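Local coordinates for protein KLLA0E02245p (Kluyveromyces lactis, PDB 4GPS) that removes NAD caps from RNA, releasing intact NAD, and combines decapping with 5'-3' exoribonuclease activity that depends on a divalent metal cation, at residues 297-302 against 338-343; 386-391 against 398-403; 183-188 against 318-323. All coordinates share one frame; numbering follows the deposited sequence.

Contact 1: residues 297-302 against 338-343; sequences SVHFKL and LEQLKA
His299 meets Glu339 and Gln340 through the edge of its imidazole, and it can reach both because strand 338-344 carries a classic beta bulge here. The two oxygens lie close to the ring plane. Gln340 OE1 sits 3.0 Å from His299 CE1, so the closest approach is to a ring carbon. Glu339 OE2 comes in farther round the same rim, 3.7 Å from His299 NE2. No hydrogen bond spans the gap. What remains is a polar edge contact: the polarised C-H at His299 CE1 probably attracts the amide oxygen of Gln340 weakly, and the carboxylate of Glu339 may add a longer-range pull on the NE2 side. Both partner side chains run across the histidine at roughly a right angle, the amide plane of Gln340 turned 47° from the ring.

The bulge explains the pairing. Glu339 and Gln340 both stand opposite Phe330 of strand 325-331, and the backbone of Glu339 leaves extended geometry (psi -29°), which brings two consecutive side chains round toward the loop. Gln340 then reaches out nearly straight, with CG anti to its backbone N (chi1 173°).

Phe330 also stacks on the His299 ring, so the same residue borders both segments. The loop itself leaves strand 290-297 on its way to helix 305-319, and Phe300 packs toward that helix at Leu311 and, edge-to-face, at His307. At the start of the loop Ser297 OG donates to Val298 O over 2.9 Å, and that same carbonyl oxygen lies 4.2 Å above the plane of the Phe300 ring, displaced toward its rim.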
loop_
_atom_site.group_PDB
_atom_site.type_symbol
_atom_site.label_atom_id
_atom_site.label_comp_id
_atom_site.label_asym_id
_atom_site.label_seq_id
_atom_site.Cartn_x
_atom_site.Cartn_y
_atom_site.Cartn_z
ATOM N N SER A 297 -0.301 8.802 13.960
ATOM C CA SER A 297 -0.428 7.710 14.920
ATOM C C SER A 297 -0.334 8.127 16.386
ATOM O O SER A 297 0.088 9.226 16.732
ATOM C CB SER A 297 0.671 6.674 14.640
ATOM O OG SER A 297 0.433 5.448 15.293
ATOM N N VAL A 298 -0.741 7.224 17.252
ATOM C CA VAL A 298 -0.605 7.455 18.673
ATOM C C VAL A 298 0.657 6.571 18.939
ATOM O O VAL A 298 0.941 5.670 18.134
ATOM C CB VAL A 298 -1.902 6.955 19.356
ATOM C CG1 VAL A 298 -1.690 5.670 20.054
ATOM C CG2 VAL A 298 -2.474 8.048 20.218
ATOM N N HIS A 299 1.446 6.828 19.984
ATOM C CA HIS A 299 2.630 5.986 20.232
ATOM C C HIS A 299 2.294 4.485 20.174
ATOM O O HIS A 299 1.250 4.044 20.650
ATOM C CB HIS A 299 3.323 6.365 21.558
ATOM C CG HIS A 299 4.222 7.569 21.435
ATOM N ND1 HIS A 299 5.407 7.549 20.718
ATOM C CD2 HIS A 299 4.078 8.843 21.879
ATOM C CE1 HIS A 299 5.948 8.755 20.727
ATOM N NE2 HIS A 299 5.163 9.559 21.423
ATOM N N PHE A 300 3.191 3.716 19.561
ATOM C CA PHE A 300 2.976 2.288 19.340
ATOM C C PHE A 300 3.026 1.380 20.528
ATOM O O PHE A 300 3.908 1.498 21.371
ATOM C CB PHE A 300 3.972 1.760 18.310
ATOM C CG PHE A 300 3.735 2.281 16.931
ATOM C CD1 PHE A 300 4.757 2.948 16.235
ATOM C CD2 PHE A 300 2.486 2.145 16.333
ATOM C CE1 PHE A 300 4.531 3.477 14.966
ATOM C CE2 PHE A 300 2.250 2.674 15.053
ATOM C CZ PHE A 300 3.278 3.342 14.376
ATOM N N LYS A 301 2.071 0.461 20.578
ATOM C CA LYS A 301 2.018 -0.538 21.640
ATOM C C LYS A 301 2.203 -1.882 20.940
ATOM O O LYS A 301 1.226 -2.470 20.465
ATOM C CB LYS A 301 0.658 -0.471 22.372
ATOM C CG LYS A 301 0.545 0.736 23.321
ATOM C CD LYS A 301 -0.864 1.296 23.466
ATOM C CE LYS A 301 -1.639 0.684 24.611
ATOM N NZ LYS A 301 -3.065 1.111 24.537
ATOM N N LEU A 302 3.446 -2.361 20.805
ATOM C CA LEU A 302 3.624 -3.655 20.151
ATOM C C LEU A 302 2.819 -4.522 21.113
ATOM O O LEU A 302 2.603 -4.137 22.273
ATOM C CB LEU A 302 5.101 -4.037 20.099
ATOM C CG LEU A 302 5.994 -3.028 19.361
ATOM C CD1 LEU A 302 7.448 -3.413 19.566
ATOM C CD2 LEU A 302 5.657 -2.997 17.877
ATOM N N LEU A 338 0.475 17.242 18.099
ATOM C CA LEU A 338 1.597 16.547 17.460
ATOM C C LEU A 338 2.784 16.575 18.439
ATOM O O LEU A 338 3.323 17.633 18.744
ATOM C CB LEU A 338 1.975 17.234 16.134
ATOM C CG LEU A 338 3.254 16.769 15.412
ATOM C CD1 LEU A 338 3.172 15.293 15.055
ATOM C CD2 LEU A 338 3.446 17.576 14.136
ATOM N N GLU A 339 3.180 15.412 18.948
ATOM C CA GLU A 339 4.277 15.336 19.928
ATOM C C GLU A 339 5.642 15.016 19.370
ATOM O O GLU A 339 6.657 15.415 19.927
ATOM C CB GLU A 339 3.986 14.276 20.980
ATOM C CG GLU A 339 3.284 14.757 22.208
ATOM C CD GLU A 339 3.085 13.632 23.201
ATOM O OE1 GLU A 339 2.466 13.876 24.258
ATOM O OE2 GLU A 339 3.549 12.499 22.921
ATOM N N GLN A 340 5.674 14.284 18.272
ATOM C CA GLN A 340 6.946 13.892 17.711
ATOM C C GLN A 340 6.794 13.502 16.252
ATOM O O GLN A 340 5.791 12.901 15.847
ATOM C CB GLN A 340 7.496 12.704 18.529
ATOM C CG GLN A 340 8.745 12.032 17.992
ATOM C CD GLN A 340 9.099 10.751 18.782
ATOM O OE1 GLN A 340 8.311 10.276 19.624
ATOM N NE2 GLN A 340 10.274 10.180 18.500
ATOM N N LEU A 341 7.786 13.886 15.467
ATOM C CA LEU A 341 7.851 13.544 14.070
ATOM C C LEU A 341 9.039 12.600 13.982
ATOM O O LEU A 341 10.107 12.907 14.513
ATOM C CB LEU A 341 8.155 14.771 13.229
ATOM C CG LEU A 341 6.992 15.617 12.766
ATOM C CD1 LEU A 341 7.542 16.747 11.878
ATOM C CD2 LEU A 341 6.013 14.744 12.008
ATOM N N LYS A 342 8.877 11.467 13.315
ATOM C CA LYS A 342 9.984 10.535 13.197
ATOM C C LYS A 342 10.011 9.886 11.843
ATOM O O LYS A 342 9.016 9.316 11.400
ATOM C CB LYS A 342 9.913 9.440 14.269
ATOM C CG LYS A 342 11.242 8.725 14.490
ATOM C CD LYS A 342 11.129 7.605 15.509
ATOM C CE LYS A 342 12.514 7.149 16.012
ATOM N NZ LYS A 342 13.422 6.705 14.935
ATOM N N ALA A 343 11.164 9.973 11.190
ATOM C CA ALA A 343 11.351 9.373 9.864
ATOM C C ALA A 343 11.699 7.871 9.969
ATOM O O ALA A 343 12.332 7.430 10.930
ATOM C CB ALA A 343 12.471 10.134 9.103
#

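Contact 2: residues 386-391 against 398-403; sequences QNLLLL and TTFKVQ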
loop_
_atom_site.group_PDB
_atom_site.type_symbol
_atom_site.label_atom_id
_atom_site.label_comp_id
_atom_site.label_asym_id
_atom_site.label_seq_id
_atom_site.Cartn_x
_atom_site.Cartn_y
_atom_site.Cartn_z
ATOM N N GLN A 386 -3.245 -18.616 -12.028
ATOM C CA GLN A 386 -3.552 -19.903 -12.644
ATOM C C GLN A 386 -5.058 -20.152 -12.738
ATOM O O GLN A 386 -5.570 -20.563 -13.786
ATOM C CB GLN A 386 -2.885 -21.052 -11.857
ATOM C CG GLN A 386 -1.384 -21.212 -12.150
ATOM C CD GLN A 386 -1.095 -21.401 -13.644
ATOM O OE1 GLN A 386 -1.284 -22.494 -14.189
ATOM N NE2 GLN A 386 -0.659 -20.325 -14.317
ATOM N N ASN A 387 -5.763 -19.875 -11.644
ATOM C CA ASN A 387 -7.182 -20.101 -11.613
ATOM C C ASN A 387 -8.042 -19.080 -12.365
ATOM O O ASN A 387 -9.052 -19.457 -12.989
ATOM C CB ASN A 387 -7.630 -20.273 -10.158
ATOM C CG ASN A 387 -7.266 -21.647 -9.610
ATOM O OD1 ASN A 387 -7.769 -22.660 -10.083
ATOM N ND2 ASN A 387 -6.390 -21.685 -8.623
ATOM N N LEU A 388 -7.677 -17.802 -12.347
ATOM C CA LEU A 388 -8.517 -16.878 -13.105
ATOM C C LEU A 388 -8.323 -17.165 -14.588
ATOM O O LEU A 388 -9.271 -17.045 -15.365
ATOM C CB LEU A 388 -8.207 -15.410 -12.792
ATOM C CG LEU A 388 -8.687 -15.026 -11.396
ATOM C CD1 LEU A 388 -8.039 -13.765 -10.944
ATOM C CD2 LEU A 388 -10.174 -14.876 -11.414
ATOM N N LEU A 389 -7.114 -17.565 -14.988
ATOM C CA LEU A 389 -6.895 -17.849 -16.403
ATOM C C LEU A 389 -7.625 -19.127 -16.800
ATOM O O LEU A 389 -8.258 -19.180 -17.851
ATOM C CB LEU A 389 -5.410 -17.985 -16.719
ATOM C CG LEU A 389 -4.623 -16.685 -16.597
ATOM C CD1 LEU A 389 -3.208 -16.945 -17.043
ATOM C CD2 LEU A 389 -5.279 -15.588 -17.433
ATOM N N LEU A 390 -7.542 -20.151 -15.956
ATOM C CA LEU A 390 -8.211 -21.398 -16.237
ATOM C C LEU A 390 -9.726 -21.174 -16.388
ATOM O O LEU A 390 -10.325 -21.592 -17.380
ATOM C CB LEU A 390 -7.938 -22.402 -15.120
ATOM C CG LEU A 390 -8.624 -23.750 -15.336
ATOM C CD1 LEU A 390 -8.161 -24.286 -16.676
ATOM C CD2 LEU A 390 -8.292 -24.735 -14.214
ATOM N N LEU A 391 -10.338 -20.501 -15.413
ATOM C CA LEU A 391 -11.778 -20.247 -15.452
ATOM C C LEU A 391 -12.234 -19.383 -16.616
ATOM O O LEU A 391 -13.313 -19.593 -17.132
ATOM C CB LEU A 391 -12.253 -19.583 -14.157
ATOM C CG LEU A 391 -12.315 -20.424 -12.885
ATOM C CD1 LEU A 391 -12.778 -19.573 -11.732
ATOM C CD2 LEU A 391 -13.250 -21.597 -13.099
ATOM N N THR A 398 -15.515 -12.354 -18.261
ATOM C CA THR A 398 -14.160 -11.868 -18.141
ATOM C C THR A 398 -13.997 -11.318 -16.711
ATOM O O THR A 398 -12.879 -11.111 -16.234
ATOM C CB THR A 398 -13.868 -10.750 -19.200
ATOM O OG1 THR A 398 -14.815 -9.669 -19.078
ATOM C CG2 THR A 398 -13.949 -11.320 -20.584
ATOM N N THR A 399 -15.115 -11.080 -16.020
ATOM C CA THR A 399 -15.036 -10.543 -14.667
ATOM C C THR A 399 -15.488 -11.559 -13.596
ATOM O O THR A 399 -16.515 -12.224 -13.745
ATOM C CB THR A 399 -15.836 -9.209 -14.557
ATOM O OG1 THR A 399 -15.421 -8.308 -15.601
ATOM C CG2 THR A 399 -15.572 -8.546 -13.222
ATOM N N PHE A 400 -14.704 -11.652 -12.518
ATOM C CA PHE A 400 -14.924 -12.594 -11.428
ATOM C C PHE A 400 -14.945 -11.974 -10.029
ATOM O O PHE A 400 -14.187 -11.048 -9.743
ATOM C CB PHE A 400 -13.812 -13.669 -11.446
ATOM C CG PHE A 400 -13.758 -14.479 -12.713
ATOM C CD1 PHE A 400 -13.146 -13.972 -13.859
ATOM C CD2 PHE A 400 -14.380 -15.720 -12.783
ATOM C CE1 PHE A 400 -13.159 -14.686 -15.055
ATOM C CE2 PHE A 400 -14.395 -16.440 -13.988
ATOM C CZ PHE A 400 -13.783 -15.921 -15.121
ATOM N N LYS A 401 -15.805 -12.486 -9.153
ATOM C CA LYS A 401 -15.838 -11.999 -7.782
ATOM C C LYS A 401 -14.801 -12.845 -7.060
ATOM O O LYS A 401 -14.878 -14.075 -7.081
ATOM C CB LYS A 401 -17.199 -12.221 -7.123
ATOM C CG LYS A 401 -18.327 -11.354 -7.654
ATOM C CD LYS A 401 -19.484 -11.336 -6.658
ATOM C CE LYS A 401 -20.608 -10.407 -7.107
ATOM N NZ LYS A 401 -21.598 -10.215 -5.997
ATOM N N VAL A 402 -13.829 -12.199 -6.423
ATOM C CA VAL A 402 -12.796 -12.933 -5.730
ATOM C C VAL A 402 -12.949 -12.724 -4.247
ATOM O O VAL A 402 -13.010 -11.569 -3.764
ATOM C CB VAL A 402 -11.381 -12.493 -6.187
ATOM C CG1 VAL A 402 -10.347 -13.171 -5.342
ATOM C CG2 VAL A 402 -11.162 -12.856 -7.648
ATOM N N GLN A 403 -13.031 -13.839 -3.515
ATOM C CA GLN A 403 -13.188 -13.753 -2.067
ATOM C C GLN A 403 -12.282 -14.657 -1.299
ATOM O O GLN A 403 -11.944 -15.772 -1.740
ATOM C CB GLN A 403 -14.634 -14.026 -1.665
ATOM C CG GLN A 403 -15.532 -12.943 -2.170
ATOM C CD GLN A 403 -16.971 -13.337 -2.148
ATOM O OE1 GLN A 403 -17.544 -13.551 -1.082
ATOM N NE2 GLN A 403 -17.574 -13.443 -3.330
#
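This is helix-on-sheet packing: the C-terminal part of helix 370-393 lies over strand 399-404, the next strand in the chain, which pairs antiparallel with strands 198-204 and 409-414. Leu388 and Leu391, one helical turn apart, present the helix side, while Phe400 and Val402, alternate residues of the strand, face them. The axes of the helix and strand segments pass 10.2 Å apart, and their directions differ by 140°, as fits a chain that turns back through a short connection.

Phe400 has the largest share of the contact, and the two leucines touch it at different ends. The side chains of Leu388 and Phe400 run alongside one another in opposing directions, which sets methyl CD2 of Leu388 against the root of the ring, 3.8 Å from Phe400 CG and equally close to CB. With its CG anti to the carbonyl carbon (chi1 -61°), Phe400 extends its far end toward Leu391. That leucine lies at a slant to the phenylalanine, and it is its base that touches: Leu391 CB lies 3.8 Å from Phe400 CE2.

Every touching side chain is buried, and the contact is purely apolar. Ile412 of strand 409-414 touches Leu388, Leu391 and Phe400, and Met202 of strand 198-204 adds to the layer beside Leu388 and Val402. Leu388 CD2 also bridges to the next inward-facing strand residue, meeting Val402 CG2 at a looser 4.4 Å.

Contact 3: residues 183-188 against 318-323; sequences HHIIDI and TNLLPK
Leu320 fits its forked end against Ile185 and Ile186, joining the C-terminal end region of helix 305-319 to helix 182-190 in the interior of this PD-(D/E)XK nuclease fold. Along 318-323, the chain first turns at Thr318, whose carbonyl O accepts a 3.0 Å hydrogen bond from Leu321 N. Leu320 then points at the neighbouring helix. Its first torsion (chi1 -76°) swings CG to the side of the backbone N, from where the fork reaches helix 182-190 and gives one methyl to each isoleucine: CD1 approaches Ile186 CG1 at 3.9 Å. Leu321 packs elsewhere, on Ala279 and Met281 of strand 273-285, a strand that Ile185 also touches at Leu275 and Ile277.

The surroundings tie this apolar contact to a probable substrate pocket, since Ile186 also touches Gln317, a substrate-binding residue inferred by similarity. A citrate, probably from the crystallisation liquor, lies near Ile186 and is hydrogen-bonded by His183 ND1. The end of the Ile185 side chain leads away from Leu320, and its contact there is made by the short branch, CG2 to Leu320 CD2 at 4.1 Å.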
loop_
_atom_site.group_PDB
_atom_site.type_symbol
_atom_site.label_atom_id
_atom_site.label_comp_id
_atom_site.label_asym_id
_atom_site.label_seq_id
_atom_site.Cartn_x
_atom_site.Cartn_y
_atom_site.Cartn_z
ATOM N N HIS A 183 -3.762 -0.103 -2.842
ATOM C CA HIS A 183 -4.660 -0.486 -1.759
ATOM C C HIS A 183 -5.119 -1.947 -1.855
ATOM O O HIS A 183 -5.160 -2.649 -0.851
ATOM C CB HIS A 183 -5.897 0.437 -1.748
ATOM C CG HIS A 183 -6.611 0.457 -0.440
ATOM N ND1 HIS A 183 -6.235 1.283 0.601
ATOM C CD2 HIS A 183 -7.625 -0.309 0.038
ATOM C CE1 HIS A 183 -6.980 1.022 1.665
ATOM N NE2 HIS A 183 -7.831 0.060 1.352
ATOM N N HIS A 184 -5.474 -2.413 -3.050
ATOM C CA HIS A 184 -5.946 -3.792 -3.182
ATOM C C HIS A 184 -4.851 -4.825 -3.107
ATOM O O HIS A 184 -5.126 -5.962 -2.725
ATOM C CB HIS A 184 -6.735 -4.003 -4.467
ATOM C CG HIS A 184 -7.892 -3.077 -4.606
ATOM N ND1 HIS A 184 -8.751 -2.806 -3.561
ATOM C CD2 HIS A 184 -8.295 -2.302 -5.640
ATOM C CE1 HIS A 184 -9.628 -1.896 -3.943
ATOM N NE2 HIS A 184 -9.373 -1.573 -5.199
ATOM N N ILE A 185 -3.623 -4.457 -3.481
ATOM C CA ILE A 185 -2.549 -5.417 -3.385
ATOM C C ILE A 185 -2.295 -5.531 -1.876
ATOM O O ILE A 185 -2.201 -6.620 -1.327
ATOM C CB ILE A 185 -1.271 -4.969 -4.162
ATOM C CG1 ILE A 185 -1.580 -4.771 -5.664
ATOM C CG2 ILE A 185 -0.224 -6.038 -4.042
ATOM C CD1 ILE A 185 -2.214 -6.006 -6.296
ATOM N N ILE A 186 -2.225 -4.411 -1.187
ATOM C CA ILE A 186 -2.041 -4.492 0.237
ATOM C C ILE A 186 -3.164 -5.369 0.870
ATOM O O ILE A 186 -2.869 -6.264 1.678
ATOM C CB ILE A 186 -2.021 -3.076 0.880
ATOM C CG1 ILE A 186 -0.775 -2.333 0.426
ATOM C CG2 ILE A 186 -2.009 -3.165 2.419
ATOM C CD1 ILE A 186 -0.921 -0.829 0.514
ATOM N N ASP A 187 -4.431 -5.147 0.496
ATOM C CA ASP A 187 -5.526 -5.927 1.090
ATOM C C ASP A 187 -5.319 -7.428 0.912
ATOM O O ASP A 187 -5.555 -8.203 1.834
ATOM C CB ASP A 187 -6.915 -5.598 0.489
ATOM C CG ASP A 187 -7.430 -4.200 0.848
ATOM O OD1 ASP A 187 -7.188 -3.712 1.983
ATOM O OD2 ASP A 187 -8.101 -3.594 -0.032
ATOM N N ILE A 188 -4.914 -7.834 -0.285
ATOM C CA ILE A 188 -4.710 -9.228 -0.567
ATOM C C ILE A 188 -3.567 -9.808 0.259
ATOM O O ILE A 188 -3.682 -10.916 0.743
ATOM C CB ILE A 188 -4.412 -9.441 -2.052
ATOM C CG1 ILE A 188 -5.678 -9.185 -2.862
ATOM C CG2 ILE A 188 -3.821 -10.856 -2.271
ATOM C CD1 ILE A 188 -5.405 -8.793 -4.318
ATOM N N THR A 318 5.132 0.598 1.878
ATOM C CA THR A 318 6.314 1.200 1.294
ATOM C C THR A 318 7.167 0.172 0.584
ATOM O O THR A 318 7.801 0.478 -0.436
ATOM C CB THR A 318 7.154 1.964 2.324
ATOM O OG1 THR A 318 7.393 1.149 3.460
ATOM C CG2 THR A 318 6.418 3.243 2.754
ATOM N N ASN A 319 7.142 -1.064 1.075
ATOM C CA ASN A 319 7.940 -2.094 0.431
ATOM C C ASN A 319 7.520 -2.397 -1.003
ATOM O O ASN A 319 8.317 -2.910 -1.772
ATOM C CB ASN A 319 7.933 -3.384 1.235
ATOM C CG ASN A 319 9.077 -4.279 0.860
ATOM O OD1 ASN A 319 8.900 -5.276 0.199
ATOM N ND2 ASN A 319 10.274 -3.894 1.258
ATOM N N LEU A 320 6.273 -2.098 -1.367
ATOM C CA LEU A 320 5.815 -2.323 -2.748
ATOM C C LEU A 320 6.342 -1.250 -3.734
ATOM O O LEU A 320 6.132 -1.341 -4.949
ATOM C CB LEU A 320 4.275 -2.347 -2.808
ATOM C CG LEU A 320 3.567 -3.599 -2.309
ATOM C CD1 LEU A 320 2.183 -3.190 -2.033
ATOM C CD2 LEU A 320 3.633 -4.767 -3.328
ATOM N N LEU A 321 7.014 -0.235 -3.221
ATOM C CA LEU A 321 7.550 0.823 -4.080
ATOM C C LEU A 321 9.057 0.702 -4.241
ATOM O O LEU A 321 9.742 0.044 -3.450
ATOM C CB LEU A 321 7.255 2.203 -3.491
ATOM C CG LEU A 321 5.791 2.455 -3.154
ATOM C CD1 LEU A 321 5.669 3.773 -2.423
ATOM C CD2 LEU A 321 4.979 2.463 -4.432
ATOM N N PRO A 322 9.592 1.330 -5.286
ATOM C CA PRO A 322 11.029 1.328 -5.576
ATOM C C PRO A 322 11.824 2.060 -4.462
ATOM O O PRO A 322 12.746 1.498 -3.872
ATOM C CB PRO A 322 11.107 2.082 -6.891
ATOM C CG PRO A 322 9.787 1.823 -7.526
ATOM C CD PRO A 322 8.812 1.856 -6.420
ATOM N N LYS A 323 11.454 3.307 -4.179
ATOM C CA LYS A 323 12.151 4.143 -3.184
ATOM C C LYS A 323 11.057 4.850 -2.403
ATOM O O LYS A 323 10.155 5.412 -3.004
ATOM C CB LYS A 323 13.000 5.238 -3.876
ATOM C CG LYS A 323 12.094 6.412 -4.489
ATOM C CD LYS A 323 12.797 7.513 -5.355
ATOM C CE LYS A 323 11.741 8.501 -5.951
ATOM N NZ LYS A 323 12.292 9.692 -6.713
#

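Overall arrangement
Contact 3 lies near the centre of the chain, whereas contacts 1 and 2 sit on opposite sides of that centre, about 41 Å apart between their own centres. Their chemistry follows place and exposure. Contacts 2 and 3 are buried and made by aliphatic groups, with a phenylalanine added in contact 2; contact 1 is a surface meeting of polar groups. Helix 305-319 relates contacts 1 and 3: the loop of contact 1 leads into it, and 318-323 lies at its C-terminal end. Strand 198-204 links contacts 2 and 3: it pairs with the strand of contact 2 and is touched by Ile188 of contact 3. None of the three contacts touches another.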